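Local coordinates for protein N-acetylneuraminate epimerase (Escherichia coli, PDB 2UVK) that speeds the interconversion of the alpha- and beta-anomers of the sialic acid N-acetylneuraminate in the periplasm, working as a homodimeric Kelch-repeat beta-propeller, at residues T6-K11 with G27-A32; N19-I24 with W33-T38; S318-G323 with S335-V340. All blocks are in the same frame, centred on the assembly; numbering follows the deposited sequence. Where two conformers were deposited one is given.

Contact 1 of 3, residues T6-K11 with G27-A32; sequences TPVPFK and GSAGTA
Ser28 reaches across to the backbone of Pro9-Lys11 and holds it with one hydroxyl used twice. OG gives its proton to Pro9 O at 2.7 Å, from a position tilted out of the carbonyl plane by 35°. Lys11 N donates to the same OG in a nearly straight bond of 2.8 Å. A chi1 of 58° sets OG between the backbone N and the carbonyl carbon of Ser28, and from there it faces both partners. The serine's own N-H closes the pattern on Lys11 O, 2.9 Å away. This grip ties the N-terminal segment, just ahead of strand 14-18, to the loop joining strands 21-25 and 33-37 of the first Kelch repeat. On the apolar side, the methyl of Ala29 touches two side chains: Val8 CG2 lies 3.9 Å from Ala29 CB, and Phe10 CD2 meets that CB obliquely at 4.1 Å. Lys11 passes the serine with its CG, then runs fully extended away from the loop to Gly329 O, which NZ hydrogen-bonds. A water donates to both Pro9 O and Ser28 O, giving Pro9 O a second donor besides the serine hydroxyl.

Contact 2 of 3, residues N19-I24 with W33-T38; sequences NDTVYI and WYKLDT
The beta hairpin of the first Kelch repeat, strands 21-25 and 33-37, forms the two middle strands of a four-stranded antiparallel propeller blade. Val22 and Leu36, then Ile24 and Tyr34, are its hydrogen-bonded pairs; Val22 N to Leu36 O, for example, measures 2.8 Å. Just beyond the ladder Asp20 O takes two donors from one residue: Thr38 N approaches nearly along the C=O axis at 2.9 Å, and Thr38 OG1, at 2.8 Å, lies in the carbonyl plane on a lone pair. The hydroxyl stands between the threonine's backbone N and carbonyl carbon (chi1 58°), which brings it to Asp20 O and lets CG2 meet Val22 CG2 at 3.8 Å. At the other end the Trp33 indole lays one face against the backbone of Ile24, whose carbonyl C sits 3.2 Å above the ring plane, offset toward the rim; CZ3 also reaches Tyr23 CB. Tyr23 and Lys35 run side by side in the same direction, the ring's CD1 4.0 Å from Lys35 CB. Ile24 CG1 packs on Tyr34 CD2 at 4.2 Å. Gripped by two hydrogen bonds from Thr38, Asp20 O keeps the strand ends in register, while the indole shields the Ile24 peptide at the far end.

Contact 3 of 3, residues S318-G323 with S335-V340; sequences SLLIIG and SVLITV
Ile321 and Ile338 meet through their outermost methyls, CD1 to CD1 at 3.7 Å, the two side chains crossing obliquely over the strands. The Ile338 methyl is a bump between two neighbours of the facing strand, since Leu319 CD2 also comes within 4.2 Å of it; Leu319 and Ile338 lie side by side and point the same way. Ile321 and Val336 continue this face, their branched CB atoms abreast. Strands 318-322 and 335-341 are the middle pair of a four-stranded antiparallel propeller blade and lie almost wholly in Kelch 7, with Leu319-Ile338 and Ile321-Val336 as hydrogen-bonded pairs; the bond from Ile321 N to Val336 O is essentially straight at 179°. On this face Ile256 of strand 254-262 packs against both Leu319 and Ile338. Across the sheet, Leu337 puts CD1 into the hollow bounded by Ser318 CB, 3.7 Å away, Leu319 O and Leu320 CB. Its CG stands anti to the backbone N (chi1 -162°), and the methyl leans toward the neighbouring strand. Where strand 318-322 begins, Ser318 OG and Thr339 OG1 share a hydrogen bond of 2.9 Å, and Ser318 OG also bonds to Asn316 O.

Overall arrangement
Contacts 2 and 3 each join the two middle strands of a propeller blade, the hairpins of Kelch 1 and Kelch 7 respectively, whereas contact 1 ties loop to loop. Contact 3 is the buried one, its side chains mostly aliphatic; contact 2 is partly buried and mixes aromatic, charged and aliphatic groups, and contact 1, also partly buried, relies on a serine and a water. The two blades pack together where Ile322 CD1 meets Val22 CG1 at 3.8 Å. Segment 6-11 bears on both: Thr6 CG2 lies 3.6 Å from Ile24 CD1 and likewise from Ile322 CG2, so the N-terminal segment lies along the junction of the two blades.

Contact 1 of 3, residues T6-K11 with G27-A32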
ATOM      1  N   THR B   6      20.997  -1.818 -29.614  1.00 21.38           N
ATOM      2  CA  THR B   6      20.987  -0.791 -28.588  1.00 20.93           C
ATOM      3  C   THR B   6      22.440  -0.494 -28.202  1.00 20.86           C
ATOM      4  O   THR B   6      23.294  -1.384 -28.316  1.00 21.17           O
ATOM      5  CB  THR B   6      20.173  -1.206 -27.359  1.00 20.11           C
ATOM      6  OG1 THR B   6      20.626  -2.474 -26.892  1.00 19.00           O
ATOM      7  CG2 THR B   6      18.685  -1.314 -27.729  1.00 20.96           C
ATOM      8  N   PRO B   7      22.745   0.758 -27.816  1.00 21.19           N
ATOM      9  CA  PRO B   7      24.154   1.086 -27.528  1.00 21.42           C
ATOM     10  C   PRO B   7      24.844   0.295 -26.414  1.00 21.62           C
ATOM     11  O   PRO B   7      26.080   0.204 -26.390  1.00 22.57           O
ATOM     12  CB  PRO B   7      24.108   2.584 -27.201  1.00 21.73           C
ATOM     13  CG  PRO B   7      22.897   3.078 -27.931  1.00 21.68           C
ATOM     14  CD  PRO B   7      21.900   1.964 -27.759  1.00 20.83           C
ATOM     15  N   VAL B   8      24.064  -0.244 -25.486  1.00 21.00           N
ATOM     16  CA  VAL B   8      24.575  -1.163 -24.456  1.00 20.57           C
ATOM     17  C   VAL B   8      23.552  -2.298 -24.309  1.00 20.18           C
ATOM     18  O   VAL B   8      22.402  -2.111 -24.710  1.00 19.23           O
ATOM     19  CB  VAL B   8      24.789  -0.461 -23.107  1.00 21.07           C
ATOM     20  CG1 VAL B   8      25.863   0.642 -23.221  1.00 22.14           C
ATOM     21  CG2 VAL B   8      23.475   0.087 -22.550  1.00 22.16           C
ATOM     22  N   PRO B   9      23.960  -3.473 -23.772  1.00 20.18           N
ATOM     23  CA  PRO B   9      23.008  -4.558 -23.474  1.00 19.60           C
ATOM     24  C   PRO B   9      21.900  -4.052 -22.570  1.00 18.47           C
ATOM     25  O   PRO B   9      22.158  -3.308 -21.640  1.00 18.12           O
ATOM     26  CB  PRO B   9      23.874  -5.608 -22.768  1.00 19.67           C
ATOM     27  CG  PRO B   9      25.283  -5.324 -23.270  1.00 21.05           C
ATOM     28  CD  PRO B   9      25.345  -3.855 -23.424  1.00 20.63           C
ATOM     29  N   PHE B  10      20.657  -4.428 -22.880  1.00 16.50           N
ATOM     30  CA  PHE B  10      19.494  -3.665 -22.429  1.00 15.63           C
ATOM     31  C   PHE B  10      18.363  -4.546 -21.897  1.00 14.43           C
ATOM     32  O   PHE B  10      17.430  -4.911 -22.624  1.00 14.80           O
ATOM     33  CB  PHE B  10      19.007  -2.785 -23.598  1.00 14.53           C
ATOM     34  CG  PHE B  10      17.851  -1.903 -23.257  1.00 14.69           C
ATOM     35  CD1 PHE B  10      16.691  -1.921 -24.035  1.00 14.25           C
ATOM     36  CD2 PHE B  10      17.914  -1.014 -22.202  1.00 14.02           C
ATOM     37  CE1 PHE B  10      15.611  -1.127 -23.717  1.00 14.34           C
ATOM     38  CE2 PHE B  10      16.841  -0.208 -21.899  1.00 13.78           C
ATOM     39  CZ  PHE B  10      15.672  -0.274 -22.677  1.00 13.69           C
ATOM     40  N   LYS B  11      18.432  -4.861 -20.610  1.00 12.93           N
ATOM     41  CA  LYS B  11      17.400  -5.649 -19.940  1.00 12.96           C
ATOM     42  C   LYS B  11      16.798  -4.862 -18.798  1.00 11.56           C
ATOM     43  O   LYS B  11      17.467  -4.006 -18.219  1.00 12.03           O
ATOM     44  CB  LYS B  11      17.963  -6.977 -19.408  1.00 13.68           C
ATOM     45  CG  LYS B  11      18.975  -6.862 -18.245  1.00 15.27           C
ATOM     46  CD  LYS B  11      19.458  -8.233 -17.828  1.00 15.20           C
ATOM     47  CE  LYS B  11      20.465  -8.114 -16.708  1.00 17.23           C
ATOM     48  NZ  LYS B  11      20.961  -9.447 -16.200  1.00 19.07           N
ATOM     49  N   GLY B  27      17.029   0.352 -16.800  1.00  9.55           N
ATOM     50  CA  GLY B  27      17.427  -1.029 -16.727  1.00 10.58           C
ATOM     51  C   GLY B  27      18.933  -1.087 -16.770  1.00 10.74           C
ATOM     52  O   GLY B  27      19.606  -0.255 -16.135  1.00 12.00           O
ATOM     53  N   SER B  28      19.471  -2.037 -17.504  1.00 10.76           N
ATOM     54  CA  SER B  28      20.933  -2.217 -17.550  1.00 11.99           C
ATOM     55  C   SER B  28      21.639  -1.079 -18.296  1.00 12.51           C
ATOM     56  O   SER B  28      22.889  -1.055 -18.342  1.00 14.74           O
ATOM     57  CB  SER B  28      21.292  -3.584 -18.119  1.00 12.98           C
ATOM     58  OG  SER B  28      20.753  -3.767 -19.407  1.00 13.88           O
ATOM     59  N   ALA B  29      20.873  -0.138 -18.859  1.00 11.92           N
ATOM     60  CA  ALA B  29      21.463   1.082 -19.444  1.00 12.29           C
ATOM     61  C   ALA B  29      21.803   2.147 -18.398  1.00 12.28           C
ATOM     62  O   ALA B  29      22.340   3.203 -18.729  1.00 13.52           O
ATOM     63  CB  ALA B  29      20.571   1.656 -20.536  1.00 13.21           C
ATOM     64  N   GLY B  30      21.544   1.880 -17.127  1.00 12.93           N
ATOM     65  CA  GLY B  30      21.816   2.867 -16.096  1.00 13.29           C
ATOM     66  C   GLY B  30      20.936   4.067 -16.228  1.00 13.44           C
ATOM     67  O   GLY B  30      19.743   3.917 -16.432  1.00 14.34           O
ATOM     68  N   THR B  31      21.500   5.269 -16.096  1.00 13.79           N
ATOM     69  CA  THR B  31      20.712   6.473 -16.239  1.00 13.56           C
ATOM     70  C   THR B  31      20.517   6.915 -17.712  1.00 13.18           C
ATOM     71  O   THR B  31      19.864   7.948 -17.971  1.00 14.34           O
ATOM     72  CB  THR B  31      21.320   7.632 -15.458  1.00 13.87           C
ATOM     73  OG1 THR B  31      22.677   7.838 -15.902  1.00 15.44           O
ATOM     74  CG2 THR B  31      21.311   7.320 -13.955  1.00 14.74           C
ATOM     75  N   ALA B  32      21.049   6.133 -18.650  1.00 13.08           N
ATOM     76  CA  ALA B  32      21.024   6.528 -20.072  1.00 13.31           C
ATOM     77  C   ALA B  32      19.628   6.375 -20.665  1.00 13.52           C
ATOM     78  O   ALA B  32      18.919   5.417 -20.365  1.00 13.01           O
ATOM     79  CB  ALA B  32      22.007   5.727 -20.863  1.00 13.96           C
TER
HETATM   80  O   HOH W   1      24.516  -2.931 -20.089  1.00 29.45           O

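Contact 2 of 3, residues N19-I24 with W33-T38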
ATOM      1  N   ASN B  19       4.556   8.482 -31.939  1.00 25.08           N
ATOM      2  CA  ASN B  19       4.391   8.363 -33.383  1.00 25.78           C
ATOM      3  C   ASN B  19       5.495   7.502 -34.003  1.00 25.66           C
ATOM      4  O   ASN B  19       5.415   6.265 -33.924  1.00 25.74           O
ATOM      5  CB  ASN B  19       4.238   9.756 -34.009  1.00 26.32           C
ATOM      6  CG  ASN B  19       3.005  10.492 -33.486  1.00 26.57           C
ATOM      7  OD1 ASN B  19       3.083  11.645 -33.047  1.00 28.74           O
ATOM      8  ND2 ASN B  19       1.873   9.801 -33.488  1.00 28.68           N
ATOM      9  N   ASP B  20       6.513   8.131 -34.589  1.00 25.25           N
ATOM     10  CA  ASP B  20       7.588   7.384 -35.253  1.00 24.79           C
ATOM     11  C   ASP B  20       8.927   7.396 -34.476  1.00 23.53           C
ATOM     12  O   ASP B  20       9.925   6.821 -34.939  1.00 22.74           O
ATOM     13  CB  ASP B  20       7.804   7.925 -36.676  1.00 25.90           C
ATOM     14  CG  ASP B  20       6.720   7.462 -37.676  1.00 28.90           C
ATOM     15  OD1 ASP B  20       6.008   6.467 -37.414  1.00 32.60           O
ATOM     16  OD2 ASP B  20       6.611   8.090 -38.744  1.00 32.02           O
ATOM     17  N   THR B  21       8.934   8.031 -33.301  1.00 22.50           N
ATOM     18  CA  THR B  21      10.162   8.195 -32.501  1.00 21.70           C
ATOM     19  C   THR B  21      10.120   7.292 -31.267  1.00 19.74           C
ATOM     20  O   THR B  21       9.220   7.404 -30.444  1.00 18.89           O
ATOM     21  CB  THR B  21      10.356   9.653 -32.049  1.00 21.65           C
ATOM     22  OG1 THR B  21      10.381  10.515 -33.201  1.00 23.76           O
ATOM     23  CG2 THR B  21      11.653   9.850 -31.268  1.00 22.65           C
ATOM     24  N   VAL B  22      11.110   6.422 -31.177  1.00 18.21           N
ATOM     25  CA  VAL B  22      11.196   5.429 -30.076  1.00 17.59           C
ATOM     26  C   VAL B  22      12.128   5.985 -29.019  1.00 17.24           C
ATOM     27  O   VAL B  22      13.196   6.488 -29.347  1.00 17.05           O
ATOM     28  CB  VAL B  22      11.784   4.085 -30.566  1.00 17.79           C
ATOM     29  CG1 VAL B  22      12.088   3.156 -29.386  1.00 18.43           C
ATOM     30  CG2 VAL B  22      10.843   3.409 -31.561  1.00 17.62           C
ATOM     31  N   TYR B  23      11.721   5.863 -27.750  1.00 16.18           N
ATOM     32  CA  TYR B  23      12.553   6.275 -26.598  1.00 16.37           C
ATOM     33  C   TYR B  23      12.806   5.055 -25.726  1.00 15.48           C
ATOM     34  O   TYR B  23      11.869   4.347 -25.400  1.00 14.93           O
ATOM     35  CB  TYR B  23      11.846   7.327 -25.757  1.00 17.73           C
ATOM     36  CG  TYR B  23      11.583   8.616 -26.493  1.00 19.97           C
ATOM     37  CD1 TYR B  23      12.399   9.714 -26.329  1.00 21.26           C
ATOM     38  CD2 TYR B  23      10.491   8.728 -27.333  1.00 21.71           C
ATOM     39  CE1 TYR B  23      12.140  10.905 -27.011  1.00 21.18           C
ATOM     40  CE2 TYR B  23      10.233   9.896 -28.021  1.00 22.04           C
ATOM     41  CZ  TYR B  23      11.042  10.981 -27.848  1.00 21.99           C
ATOM     42  OH  TYR B  23      10.770  12.149 -28.543  1.00 23.21           O
ATOM     43  N   ILE B  24      14.065   4.793 -25.385  1.00 13.87           N
ATOM     44  CA  ILE B  24      14.391   3.707 -24.445  1.00 13.14           C
ATOM     45  C   ILE B  24      15.404   4.150 -23.416  1.00 12.20           C
ATOM     46  O   ILE B  24      16.242   5.014 -23.653  1.00 12.51           O
ATOM     47  CB  ILE B  24      14.934   2.475 -25.153  1.00 13.48           C
ATOM     48  CG1 ILE B  24      16.210   2.804 -25.930  1.00 14.36           C
ATOM     49  CG2 ILE B  24      13.868   1.850 -26.061  1.00 15.10           C
ATOM     50  CD1 ILE B  24      16.939   1.616 -26.460  1.00 13.08           C
ATOM     51  N   TRP B  33      19.263   7.341 -21.519  1.00 13.38           N
ATOM     52  CA  TRP B  33      18.131   7.281 -22.425  1.00 13.18           C
ATOM     53  C   TRP B  33      18.632   7.544 -23.838  1.00 14.24           C
ATOM     54  O   TRP B  33      19.638   8.239 -24.020  1.00 14.94           O
ATOM     55  CB  TRP B  33      17.073   8.310 -22.057  1.00 13.03           C
ATOM     56  CG  TRP B  33      16.200   7.808 -20.957  1.00 12.99           C
ATOM     57  CD1 TRP B  33      16.502   7.785 -19.638  1.00 12.85           C
ATOM     58  CD2 TRP B  33      14.911   7.212 -21.097  1.00 12.77           C
ATOM     59  NE1 TRP B  33      15.454   7.238 -18.927  1.00 11.87           N
ATOM     60  CE2 TRP B  33      14.465   6.885 -19.807  1.00 12.33           C
ATOM     61  CE3 TRP B  33      14.068   6.947 -22.189  1.00 12.56           C
ATOM     62  CZ2 TRP B  33      13.238   6.285 -19.585  1.00 10.69           C
ATOM     63  CZ3 TRP B  33      12.842   6.373 -21.959  1.00 12.73           C
ATOM     64  CH2 TRP B  33      12.435   6.044 -20.677  1.00 11.83           C
ATOM     65  N   TYR B  34      17.946   6.938 -24.787  1.00 14.66           N
ATOM     66  CA  TYR B  34      18.215   7.118 -26.212  1.00 16.16           C
ATOM     67  C   TYR B  34      16.914   7.263 -26.960  1.00 17.15           C
ATOM     68  O   TYR B  34      15.896   6.757 -26.536  1.00 16.20           O
ATOM     69  CB  TYR B  34      18.971   5.925 -26.774  1.00 17.64           C
ATOM     70  CG  TYR B  34      20.131   5.459 -25.939  1.00 18.87           C
ATOM     71  CD1 TYR B  34      21.393   5.988 -26.116  1.00 20.78           C
ATOM     72  CD2 TYR B  34      19.954   4.470 -24.978  1.00 19.99           C
ATOM     73  CE1 TYR B  34      22.464   5.545 -25.338  1.00 21.14           C
ATOM     74  CE2 TYR B  34      21.028   4.016 -24.194  1.00 20.34           C
ATOM     75  CZ  TYR B  34      22.265   4.555 -24.382  1.00 20.61           C
ATOM     76  OH  TYR B  34      23.325   4.090 -23.589  1.00 22.73           O
ATOM     77  N   LYS B  35      16.972   7.948 -28.107  1.00 17.49           N
ATOM     78  CA  LYS B  35      15.831   8.007 -29.023  1.00 18.47           C
ATOM     79  C   LYS B  35      16.226   7.552 -30.423  1.00 19.33           C
ATOM     80  O   LYS B  35      17.384   7.597 -30.788  1.00 19.53           O
ATOM     81  CB  LYS B  35      15.237   9.406 -29.079  1.00 19.03           C
ATOM     82  CG  LYS B  35      16.101  10.454 -29.793  1.00 18.78           C
ATOM     83  CD  LYS B  35      15.400  11.784 -29.701  1.00 18.88           C
ATOM     84  CE  LYS B  35      16.178  12.887 -30.363  1.00 20.85           C
ATOM     85  NZ  LYS B  35      15.424  14.175 -30.200  1.00 23.95           N
ATOM     86  N   LEU B  36      15.249   7.090 -31.181  1.00 20.50           N
ATOM     87  CA  LEU B  36      15.493   6.716 -32.568  1.00 21.58           C
ATOM     88  C   LEU B  36      14.288   7.106 -33.424  1.00 22.14           C
ATOM     89  O   LEU B  36      13.145   6.870 -33.067  1.00 20.66           O
ATOM     90  CB  LEU B  36      15.782   5.219 -32.641  1.00 21.96           C
ATOM     91  CG  LEU B  36      16.099   4.641 -34.011  1.00 22.59           C
ATOM     92  CD1 LEU B  36      17.189   3.593 -33.918  1.00 22.64           C
ATOM     93  CD2 LEU B  36      14.816   4.069 -34.638  1.00 22.99           C
ATOM     94  N   ASP B  37      14.569   7.746 -34.557  1.00 23.60           N
ATOM     95  CA  ASP B  37      13.546   8.116 -35.534  1.00 25.35           C
ATOM     96  C   ASP B  37      13.435   6.941 -36.494  1.00 26.07           C
ATOM     97  O   ASP B  37      14.363   6.663 -37.238  1.00 26.68           O
ATOM     98  CB  ASP B  37      13.996   9.382 -36.263  1.00 25.47           C
ATOM     99  CG  ASP B  37      13.063   9.784 -37.370  1.00 26.86           C
ATOM    100  OD1 ASP B  37      12.006   9.141 -37.545  1.00 26.13           O
ATOM    101  OD2 ASP B  37      13.389  10.776 -38.058  1.00 31.50           O
ATOM    102  N   THR B  38      12.318   6.226 -36.450  1.00 27.49           N
ATOM    103  CA  THR B  38      12.186   4.989 -37.221  1.00 28.86           C
ATOM    104  C   THR B  38      12.083   5.268 -38.729  1.00 30.24           C
ATOM    105  O   THR B  38      12.275   4.365 -39.531  1.00 31.21           O
ATOM    106  CB  THR B  38      10.948   4.176 -36.818  1.00 28.36           C
ATOM    107  OG1 THR B  38       9.768   4.972 -36.993  1.00 27.10           O
ATOM    108  CG2 THR B  38      11.049   3.666 -35.354  1.00 26.91           C
TER

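Contact 3 of 3, residues S318-G323 with S335-V340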
ATOM      1  N   SER B 318       2.476  -3.829 -35.662  1.00 24.62           N
ATOM      2  CA  SER B 318       3.270  -4.979 -35.274  1.00 23.58           C
ATOM      3  C   SER B 318       3.718  -4.780 -33.837  1.00 22.15           C
ATOM      4  O   SER B 318       3.564  -3.705 -33.278  1.00 22.25           O
ATOM      5  CB  SER B 318       4.509  -5.089 -36.159  1.00 23.82           C
ATOM      6  OG  SER B 318       4.145  -5.321 -37.518  1.00 25.57           O
ATOM      7  N   LEU B 319       4.265  -5.843 -33.257  1.00 20.26           N
ATOM      8  CA  LEU B 319       4.915  -5.773 -31.943  1.00 19.64           C
ATOM      9  C   LEU B 319       6.424  -5.628 -32.146  1.00 18.95           C
ATOM     10  O   LEU B 319       7.065  -6.505 -32.719  1.00 19.45           O
ATOM     11  CB  LEU B 319       4.601  -7.019 -31.143  1.00 19.29           C
ATOM     12  CG  LEU B 319       5.422  -7.208 -29.862  1.00 18.61           C
ATOM     13  CD1 LEU B 319       5.192  -6.025 -28.956  1.00 21.23           C
ATOM     14  CD2 LEU B 319       4.994  -8.509 -29.225  1.00 19.40           C
ATOM     15  N   LEU B 320       6.971  -4.509 -31.676  1.00 18.07           N
ATOM     16  CA  LEU B 320       8.392  -4.240 -31.714  1.00 17.73           C
ATOM     17  C   LEU B 320       8.961  -4.610 -30.335  1.00 17.31           C
ATOM     18  O   LEU B 320       8.509  -4.070 -29.331  1.00 17.90           O
ATOM     19  CB  LEU B 320       8.609  -2.750 -31.990  1.00 17.86           C
ATOM     20  CG  LEU B 320      10.027  -2.186 -31.912  1.00 18.53           C
ATOM     21  CD1 LEU B 320      10.986  -2.983 -32.780  1.00 18.41           C
ATOM     22  CD2 LEU B 320      10.053  -0.688 -32.232  1.00 19.24           C
ATOM     23  N   ILE B 321       9.926  -5.531 -30.312  1.00 16.55           N
ATOM     24  CA  ILE B 321      10.580  -5.962 -29.065  1.00 16.96           C
ATOM     25  C   ILE B 321      12.006  -5.451 -29.093  1.00 16.54           C
ATOM     26  O   ILE B 321      12.721  -5.673 -30.059  1.00 17.79           O
ATOM     27  CB  ILE B 321      10.603  -7.506 -28.965  1.00 16.50           C
ATOM     28  CG1 ILE B 321       9.190  -8.048 -28.763  1.00 17.93           C
ATOM     29  CG2 ILE B 321      11.619  -7.999 -27.876  1.00 17.00           C
ATOM     30  CD1 ILE B 321       9.090  -9.538 -28.907  1.00 18.46           C
ATOM     31  N   ILE B 322      12.429  -4.781 -28.026  1.00 15.54           N
ATOM     32  CA  ILE B 322      13.753  -4.188 -27.996  1.00 14.85           C
ATOM     33  C   ILE B 322      14.467  -4.686 -26.730  1.00 14.92           C
ATOM     34  O   ILE B 322      13.979  -4.500 -25.623  1.00 16.09           O
ATOM     35  CB  ILE B 322      13.718  -2.649 -27.979  1.00 14.21           C
ATOM     36  CG1 ILE B 322      12.854  -2.095 -29.136  1.00 14.02           C
ATOM     37  CG2 ILE B 322      15.141  -2.096 -28.072  1.00 15.24           C
ATOM     38  CD1 ILE B 322      12.735  -0.576 -29.126  1.00 15.28           C
ATOM     39  N   GLY B 323      15.617  -5.302 -26.935  1.00 14.89           N
ATOM     40  CA  GLY B 323      16.444  -5.798 -25.818  1.00 14.73           C
ATOM     41  C   GLY B 323      15.804  -6.950 -25.071  1.00 15.26           C
ATOM     42  O   GLY B 323      15.025  -7.726 -25.609  1.00 16.14           O
ATOM     43  N   SER B 335      16.697  -6.249 -31.649  0.50 20.93           N
ATOM     44  CA  SER B 335      15.263  -6.014 -31.690  0.50 21.40           C
ATOM     45  C   SER B 335      14.600  -7.001 -32.629  0.50 21.65           C
ATOM     46  O   SER B 335      15.226  -7.484 -33.569  0.50 22.19           O
ATOM     47  CB  SER B 335      14.963  -4.595 -32.155  0.50 21.76           C
ATOM     48  OG  SER B 335      15.335  -3.660 -31.162  0.50 22.54           O
ATOM     49  N   VAL B 336      13.336  -7.295 -32.344  1.00 21.96           N
ATOM     50  CA  VAL B 336      12.530  -8.237 -33.114  1.00 23.01           C
ATOM     51  C   VAL B 336      11.236  -7.529 -33.485  1.00 23.41           C
ATOM     52  O   VAL B 336      10.720  -6.703 -32.721  1.00 22.54           O
ATOM     53  CB  VAL B 336      12.190  -9.496 -32.247  1.00 23.20           C
ATOM     54  CG1 VAL B 336      11.578 -10.622 -33.101  1.00 23.13           C
ATOM     55  CG2 VAL B 336      13.435  -9.983 -31.507  1.00 24.73           C
ATOM     56  N   LEU B 337      10.706  -7.853 -34.664  1.00 23.40           N
ATOM     57  CA  LEU B 337       9.401  -7.375 -35.076  1.00 24.43           C
ATOM     58  C   LEU B 337       8.498  -8.591 -35.312  1.00 24.56           C
ATOM     59  O   LEU B 337       8.854  -9.507 -36.067  1.00 25.56           O
ATOM     60  CB  LEU B 337       9.526  -6.526 -36.339  1.00 24.87           C
ATOM     61  CG  LEU B 337       8.337  -5.613 -36.633  1.00 24.58           C
ATOM     62  CD1 LEU B 337       8.072  -4.555 -35.564  1.00 22.83           C
ATOM     63  CD2 LEU B 337       8.593  -4.949 -37.990  1.00 25.48           C
ATOM     64  N   ILE B 338       7.353  -8.616 -34.642  1.00 24.48           N
ATOM     65  CA  ILE B 338       6.370  -9.675 -34.817  1.00 25.28           C
ATOM     66  C   ILE B 338       5.143  -9.054 -35.482  1.00 26.72           C
ATOM     67  O   ILE B 338       4.504  -8.172 -34.925  1.00 25.53           O
ATOM     68  CB  ILE B 338       5.993 -10.371 -33.488  1.00 25.14           C
ATOM     69  CG1 ILE B 338       7.266 -10.845 -32.767  1.00 24.84           C
ATOM     70  CG2 ILE B 338       5.093 -11.577 -33.732  1.00 23.97           C
ATOM     71  CD1 ILE B 338       7.046 -11.446 -31.388  1.00 24.84           C
ATOM     72  N   THR B 339       4.841  -9.511 -36.696  1.00 29.25           N
ATOM     73  CA  THR B 339       3.678  -9.025 -37.428  1.00 31.45           C
ATOM     74  C   THR B 339       2.724 -10.192 -37.676  1.00 32.42           C
ATOM     75  O   THR B 339       3.156 -11.340 -37.796  1.00 32.22           O
ATOM     76  CB  THR B 339       4.065  -8.432 -38.792  1.00 31.80           C
ATOM     77  OG1 THR B 339       5.283  -7.674 -38.693  1.00 33.46           O
ATOM     78  CG2 THR B 339       2.923  -7.538 -39.326  1.00 32.21           C
ATOM     79  N   VAL B 340       1.428  -9.902 -37.750  1.00 33.83           N
ATOM     80  CA  VAL B 340       0.461 -10.923 -38.154  1.00 34.87           C
ATOM     81  C   VAL B 340       0.054 -10.674 -39.603  1.00 35.41           C
ATOM     82  O   VAL B 340      -0.433  -9.594 -39.937  1.00 35.46           O
ATOM     83  CB  VAL B 340      -0.795 -10.975 -37.245  1.00 35.15           C
ATOM     84  CG1 VAL B 340      -0.399 -11.282 -35.794  1.00 36.00           C
ATOM     85  CG2 VAL B 340      -1.600  -9.675 -37.340  1.00 36.23           C
TER